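Local atomic coordinates of cyclohexadienyl dehydratase (Synthetic construct, PDB entry 5JOS), a protein that probably dehydrates prephenate and arogenate in phenylalanine biosynthesis, as a reconstructed ancestral enzyme built on a periplasmic binding protein fold. Residues R96-D104 with K215-N225. Sequence-based numbering, arbitrary orientation.
Sequences RQKKADFSD and KGDQEFLNYVN
With chi1 of -76° in Asn225 and a like torsion in Asp104, each CG lies trans to its own carbonyl carbon, and the carboxylate and amide come to rest stacked, their planes 2° apart. The pair closes one end of a contact in a fold of the periplasmic binding protein type, where the outermost strand 101-102 of an antiparallel sheet is flanked by the start of helix 218-233. Both elements adjoin the middle strand 205-213: Asp101 and Ser103 share backbone hydrogen bonds with Met213 and Tyr211, and Leu221 and Val224 of the helix pack on Met213. The contact illustrates how one asparagine side chain can tie the Asp104 backbone to a helix. Asn225 OD1 accepts from Asp104 N at 2.8 Å, a nearly straight bond whose donor is tilted 29° from the amide's carbonyl plane, while ND2 donates to a water that in turn donates to Phe102 O; this fixes the rotation of the amide. Next along the helix, the Leu221 CD1 methyl rests 3.7 Å from Phe102 O, and Val224 CG1 meets Ser103 CB in an aliphatic contact. At the other end Asp101 is directed at segment 215-225, and its OD2 takes a weak hydrogen bond from Gly216 N, just before Asp217 caps the helix by accepting from Phe220 N. Lys215, its chain bent at chi3 and chi4, crosses Asp101 at about a right angle, CG 3.7 Å from Asp101 OD1, and carries its ammonium to the backbone carbonyls of Gln97 and Lys98. There NZ lies 2.9 Å from Gln97 O and makes a weak hydrogen bond of 3.4 Å to Lys98 O.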
ATOM      1  N   ARG A  96     -14.109   0.686  -7.719  1.00 41.29           N
ATOM      2  CA  ARG A  96     -14.145  -0.498  -6.890  1.00 39.89           C
ATOM      3  C   ARG A  96     -15.108  -0.324  -5.705  1.00 43.56           C
ATOM      4  O   ARG A  96     -15.740  -1.271  -5.293  1.00 43.93           O
ATOM      5  CB  ARG A  96     -12.762  -0.863  -6.360  1.00 37.73           C
ATOM      6  CG  ARG A  96     -11.892  -1.505  -7.457  1.00 42.63           C
ATOM      7  CD  ARG A  96     -10.400  -1.516  -7.106  1.00 35.05           C
ATOM      8  NE  ARG A  96      -9.622  -2.098  -8.174  1.00 34.37           N
ATOM      9  CZ  ARG A  96      -8.299  -2.042  -8.292  1.00 37.11           C
ATOM     10  NH1 ARG A  96      -7.572  -1.493  -7.332  1.00 34.00           N
ATOM     11  NH2 ARG A  96      -7.682  -2.585  -9.367  1.00 42.42           N
ATOM     12  N   GLN A  97     -15.193   0.866  -5.142  1.00 44.90           N
ATOM     13  CA  GLN A  97     -16.132   1.108  -4.058  1.00 47.63           C
ATOM     14  C   GLN A  97     -17.562   1.035  -4.440  1.00 50.78           C
ATOM     15  O   GLN A  97     -18.425   0.873  -3.568  1.00 49.35           O
ATOM     16  CB  GLN A  97     -15.992   2.503  -3.547  1.00 49.37           C
ATOM     17  CG  GLN A  97     -14.668   2.630  -2.825  1.00 44.87           C
ATOM     18  CD  GLN A  97     -14.358   4.105  -2.605  1.00 50.43           C
ATOM     19  OE1 GLN A  97     -14.134   4.874  -3.584  1.00 56.64           O
ATOM     20  NE2 GLN A  97     -14.261   4.505  -1.338  1.00 51.72           N
ATOM     21  N   LYS A  98     -17.861   1.221  -5.716  1.00 50.23           N
ATOM     22  CA  LYS A  98     -19.227   1.088  -6.151  1.00 54.45           C
ATOM     23  C   LYS A  98     -19.774  -0.307  -5.978  1.00 53.36           C
ATOM     24  O   LYS A  98     -20.967  -0.499  -5.852  1.00 56.70           O
ATOM     25  CB  LYS A  98     -19.353   1.475  -7.627  1.00 61.04           C
ATOM     26  CG  LYS A  98     -19.514   2.972  -7.780  1.00 67.21           C
ATOM     27  CD  LYS A  98     -19.321   3.434  -9.213  1.00 75.30           C
ATOM     28  CE  LYS A  98     -20.303   2.781 -10.164  1.00 82.06           C
ATOM     29  NZ  LYS A  98     -20.428   3.591 -11.420  1.00 93.97           N
ATOM     30  N   LYS A  99     -18.924  -1.290  -6.020  1.00 53.65           N
ATOM     31  CA  LYS A  99     -19.388  -2.645  -6.059  1.00 60.74           C
ATOM     32  C   LYS A  99     -18.872  -3.416  -4.884  1.00 58.30           C
ATOM     33  O   LYS A  99     -19.105  -4.612  -4.870  1.00 54.59           O
ATOM     34  CB  LYS A  99     -18.873  -3.344  -7.325  1.00 67.91           C
ATOM     35  CG  LYS A  99     -19.187  -2.612  -8.655  1.00 81.83           C
ATOM     36  CD  LYS A  99     -17.918  -2.607  -9.516  1.00 94.92           C
ATOM     37  CE  LYS A  99     -17.985  -1.725 -10.762  1.00100.51           C
ATOM     38  NZ  LYS A  99     -18.897  -2.372 -11.733  1.00113.20           N
ATOM     39  N   ALA A 100     -18.148  -2.778  -3.955  1.00 49.43           N
ATOM     40  CA  ALA A 100     -17.514  -3.501  -2.822  1.00 45.08           C
ATOM     41  C   ALA A 100     -17.332  -2.578  -1.644  1.00 42.79           C
ATOM     42  O   ALA A 100     -17.403  -1.369  -1.791  1.00 47.31           O
ATOM     43  CB  ALA A 100     -16.180  -4.059  -3.220  1.00 46.52           C
ATOM     44  N   ASP A 101     -17.214  -3.130  -0.455  1.00 41.54           N
ATOM     45  CA  ASP A 101     -16.889  -2.334   0.700  1.00 42.22           C
ATOM     46  C   ASP A 101     -15.343  -2.505   0.930  1.00 39.29           C
ATOM     47  O   ASP A 101     -14.768  -3.571   0.754  1.00 42.16           O
ATOM     48  CB  ASP A 101     -17.597  -2.871   1.951  1.00 46.99           C
ATOM     49  CG  ASP A 101     -19.075  -2.452   2.107  1.00 54.88           C
ATOM     50  OD1 ASP A 101     -19.441  -1.363   1.608  1.00 58.19           O
ATOM     51  OD2 ASP A 101     -19.851  -3.241   2.767  1.00 55.45           O
ATOM     52  N   PHE A 102     -14.691  -1.472   1.403  1.00 38.89           N
ATOM     53  CA  PHE A 102     -13.292  -1.542   1.794  1.00 36.70           C
ATOM     54  C   PHE A 102     -13.128  -1.364   3.309  1.00 36.18           C
ATOM     55  O   PHE A 102     -13.803  -0.538   3.897  1.00 35.85           O
ATOM     56  CB  PHE A 102     -12.551  -0.437   1.067  1.00 39.10           C
ATOM     57  CG  PHE A 102     -12.154  -0.796  -0.331  1.00 34.22           C
ATOM     58  CD1 PHE A 102     -10.967  -1.416  -0.570  1.00 34.24           C
ATOM     59  CD2 PHE A 102     -12.925  -0.430  -1.386  1.00 36.03           C
ATOM     60  CE1 PHE A 102     -10.530  -1.693  -1.833  1.00 33.56           C
ATOM     61  CE2 PHE A 102     -12.521  -0.733  -2.687  1.00 35.63           C
ATOM     62  CZ  PHE A 102     -11.328  -1.352  -2.908  1.00 35.00           C
ATOM     63  N   SER A 103     -12.229  -2.136   3.898  1.00 35.21           N
ATOM     64  CA  SER A 103     -11.662  -1.839   5.187  1.00 37.31           C
ATOM     65  C   SER A 103     -11.098  -0.447   5.251  1.00 36.79           C
ATOM     66  O   SER A 103     -10.802   0.137   4.257  1.00 32.99           O
ATOM     67  CB  SER A 103     -10.520  -2.820   5.482  1.00 35.19           C
ATOM     68  OG  SER A 103      -9.327  -2.579   4.811  1.00 33.54           O
ATOM     69  N   ASP A 104     -10.859   0.018   6.464  1.00 35.99           N
ATOM     70  CA  ASP A 104     -10.003   1.161   6.657  1.00 37.66           C
ATOM     71  C   ASP A 104      -8.624   0.882   6.008  1.00 34.78           C
ATOM     72  O   ASP A 104      -8.242  -0.275   5.818  1.00 34.25           O
ATOM     73  CB  ASP A 104      -9.792   1.448   8.139  1.00 36.91           C
ATOM     74  CG  ASP A 104     -11.038   1.834   8.831  1.00 40.33           C
ATOM     75  OD1 ASP A 104     -11.907   2.421   8.218  1.00 43.10           O
ATOM     76  OD2 ASP A 104     -11.117   1.574  10.021  1.00 40.55           O
ATOM     77  N   LYS A 215     -20.258  -6.048  -0.409  1.00 48.70           N
ATOM     78  CA  LYS A 215     -21.200  -5.110   0.219  1.00 51.62           C
ATOM     79  C   LYS A 215     -22.270  -5.717   1.115  1.00 51.27           C
ATOM     80  O   LYS A 215     -22.807  -6.828   0.893  1.00 51.52           O
ATOM     81  CB  LYS A 215     -21.902  -4.266  -0.841  1.00 55.86           C
ATOM     82  CG  LYS A 215     -21.161  -2.986  -1.262  1.00 56.17           C
ATOM     83  CD  LYS A 215     -22.099  -2.289  -2.241  1.00 64.50           C
ATOM     84  CE  LYS A 215     -22.097  -0.792  -2.128  1.00 68.23           C
ATOM     85  NZ  LYS A 215     -20.745  -0.332  -2.431  1.00 64.99           N
ATOM     86  N   GLY A 216     -22.624  -4.958   2.132  1.00 55.06           N
ATOM     87  CA  GLY A 216     -23.766  -5.362   3.005  1.00 58.69           C
ATOM     88  C   GLY A 216     -23.485  -6.276   4.174  1.00 61.29           C
ATOM     89  O   GLY A 216     -24.404  -6.793   4.784  1.00 63.20           O
ATOM     90  N   ASP A 217     -22.220  -6.585   4.504  1.00 69.43           N
ATOM     91  CA  ASP A 217     -22.011  -7.333   5.763  1.00 63.69           C
ATOM     92  C   ASP A 217     -21.236  -6.475   6.680  1.00 60.18           C
ATOM     93  O   ASP A 217     -19.926  -6.534   6.685  1.00 62.58           O
ATOM     94  CB  ASP A 217     -21.368  -8.720   5.587  1.00 69.58           C
ATOM     95  CG  ASP A 217     -21.653  -9.653   6.822  1.00 77.29           C
ATOM     96  OD1 ASP A 217     -20.894  -9.682   7.847  1.00 71.21           O
ATOM     97  OD2 ASP A 217     -22.713 -10.336   6.812  1.00 89.93           O
ATOM     98  N   GLN A 218     -21.950  -5.658   7.475  1.00 55.61           N
ATOM     99  CA  GLN A 218     -21.143  -4.734   8.343  1.00 58.56           C
ATOM    100  C   GLN A 218     -20.403  -5.508   9.450  1.00 53.48           C
ATOM    101  O   GLN A 218     -19.456  -4.978  10.013  1.00 50.24           O
ATOM    102  CB  GLN A 218     -21.903  -3.530   8.920  1.00 63.30           C
ATOM    103  CG  GLN A 218     -22.109  -2.351   7.965  1.00 68.10           C
ATOM    104  CD  GLN A 218     -21.141  -2.216   6.764  1.00 69.59           C
ATOM    105  OE1 GLN A 218     -21.192  -2.971   5.737  1.00 64.72           O
ATOM    106  NE2 GLN A 218     -20.301  -1.190   6.839  1.00 71.24           N
ATOM    107  N   GLU A 219     -20.834  -6.745   9.744  1.00 47.22           N
ATOM    108  CA  GLU A 219     -20.285  -7.492  10.817  1.00 46.83           C
ATOM    109  C   GLU A 219     -18.866  -7.911  10.502  1.00 44.18           C
ATOM    110  O   GLU A 219     -17.958  -7.582  11.232  1.00 40.84           O
ATOM    111  CB  GLU A 219     -21.157  -8.724  11.078  1.00 52.86           C
ATOM    112  CG  GLU A 219     -20.970  -9.263  12.471  1.00 59.60           C
ATOM    113  CD  GLU A 219     -22.012 -10.318  12.855  1.00 62.79           C
ATOM    114  OE1 GLU A 219     -23.026  -9.946  13.492  1.00 66.16           O
ATOM    115  OE2 GLU A 219     -21.793 -11.504  12.478  1.00 60.50           O
ATOM    116  N   PHE A 220     -18.646  -8.533   9.349  1.00 42.04           N
ATOM    117  CA  PHE A 220     -17.298  -8.893   8.973  1.00 42.32           C
ATOM    118  C   PHE A 220     -16.447  -7.632   8.795  1.00 40.56           C
ATOM    119  O   PHE A 220     -15.309  -7.535   9.253  1.00 36.79           O
ATOM    120  CB  PHE A 220     -17.320  -9.710   7.704  1.00 43.67           C
ATOM    121  CG  PHE A 220     -15.977 -10.331   7.307  1.00 44.98           C
ATOM    122  CD1 PHE A 220     -15.049 -10.680   8.219  1.00 48.38           C
ATOM    123  CD2 PHE A 220     -15.693 -10.544   5.992  1.00 48.03           C
ATOM    124  CE1 PHE A 220     -13.854 -11.267   7.853  1.00 50.11           C
ATOM    125  CE2 PHE A 220     -14.509 -11.111   5.596  1.00 47.71           C
ATOM    126  CZ  PHE A 220     -13.584 -11.495   6.534  1.00 48.76           C
ATOM    127  N   LEU A 221     -16.999  -6.631   8.159  1.00 42.45           N
ATOM    128  CA  LEU A 221     -16.220  -5.449   7.892  1.00 40.51           C
ATOM    129  C   LEU A 221     -15.792  -4.804   9.245  1.00 40.50           C
ATOM    130  O   LEU A 221     -14.672  -4.353   9.402  1.00 37.37           O
ATOM    131  CB  LEU A 221     -17.013  -4.452   7.089  1.00 45.27           C
ATOM    132  CG  LEU A 221     -16.322  -3.099   7.029  1.00 48.17           C
ATOM    133  CD1 LEU A 221     -15.284  -3.204   5.954  1.00 47.60           C
ATOM    134  CD2 LEU A 221     -17.212  -1.912   6.736  1.00 54.55           C
ATOM    135  N   ASN A 222     -16.713  -4.697  10.185  1.00 38.25           N
ATOM    136  CA  ASN A 222     -16.358  -4.164  11.524  1.00 40.26           C
ATOM    137  C   ASN A 222     -15.286  -5.002  12.234  1.00 40.31           C
ATOM    138  O   ASN A 222     -14.449  -4.441  12.935  1.00 39.61           O
ATOM    139  CB  ASN A 222     -17.569  -4.141  12.410  1.00 43.21           C
ATOM    140  CG  ASN A 222     -18.528  -3.022  12.031  1.00 45.50           C
ATOM    141  OD1 ASN A 222     -18.253  -2.181  11.222  1.00 48.53           O
ATOM    142  ND2 ASN A 222     -19.644  -3.053  12.602  1.00 47.55           N
ATOM    143  N   TYR A 223     -15.402  -6.329  12.125  1.00 39.07           N
ATOM    144  CA  TYR A 223     -14.364  -7.182  12.665  1.00 42.39           C
ATOM    145  C   TYR A 223     -13.042  -6.804  12.046  1.00 38.27           C
ATOM    146  O   TYR A 223     -12.071  -6.625  12.714  1.00 37.66           O
ATOM    147  CB  TYR A 223     -14.610  -8.662  12.334  1.00 41.66           C
ATOM    148  CG  TYR A 223     -13.679  -9.644  13.066  1.00 40.50           C
ATOM    149  CD1 TYR A 223     -12.370  -9.859  12.639  1.00 38.55           C
ATOM    150  CD2 TYR A 223     -14.127 -10.395  14.172  1.00 40.10           C
ATOM    151  CE1 TYR A 223     -11.524 -10.733  13.339  1.00 38.66           C
ATOM    152  CE2 TYR A 223     -13.274 -11.270  14.853  1.00 40.51           C
ATOM    153  CZ  TYR A 223     -11.972 -11.437  14.419  1.00 38.83           C
ATOM    154  OH  TYR A 223     -11.104 -12.319  15.051  1.00 42.07           O
ATOM    155  N   VAL A 224     -12.990  -6.765  10.733  1.00 36.76           N
ATOM    156  CA  VAL A 224     -11.725  -6.441  10.050  1.00 34.63           C
ATOM    157  C   VAL A 224     -11.117  -5.165  10.449  1.00 35.27           C
ATOM    158  O   VAL A 224      -9.874  -5.096  10.637  1.00 33.29           O
ATOM    159  CB  VAL A 224     -11.838  -6.494   8.521  1.00 36.51           C
ATOM    160  CG1 VAL A 224     -10.548  -6.051   7.843  1.00 35.50           C
ATOM    161  CG2 VAL A 224     -12.149  -7.875   8.093  1.00 36.37           C
ATOM    162  N   ASN A 225     -11.951  -4.134  10.571  1.00 37.04           N
ATOM    163  CA  ASN A 225     -11.501  -2.843  11.031  1.00 35.62           C
ATOM    164  C   ASN A 225     -10.994  -2.827  12.450  1.00 40.01           C
ATOM    165  O   ASN A 225      -9.985  -2.164  12.760  1.00 36.70           O
ATOM    166  CB  ASN A 225     -12.612  -1.781  10.860  1.00 37.62           C
ATOM    167  CG  ASN A 225     -12.765  -1.345   9.357  1.00 38.74           C
ATOM    168  OD1 ASN A 225     -11.876  -1.548   8.562  1.00 33.71           O
ATOM    169  ND2 ASN A 225     -13.882  -0.767   9.004  1.00 38.11           N
TER
HETATM  170  O   HOH W   1     -14.152   0.544   6.365  1.00 37.67           O
HETATM  171  O   HOH W   2      -9.373   0.211  11.442  1.00 42.23           O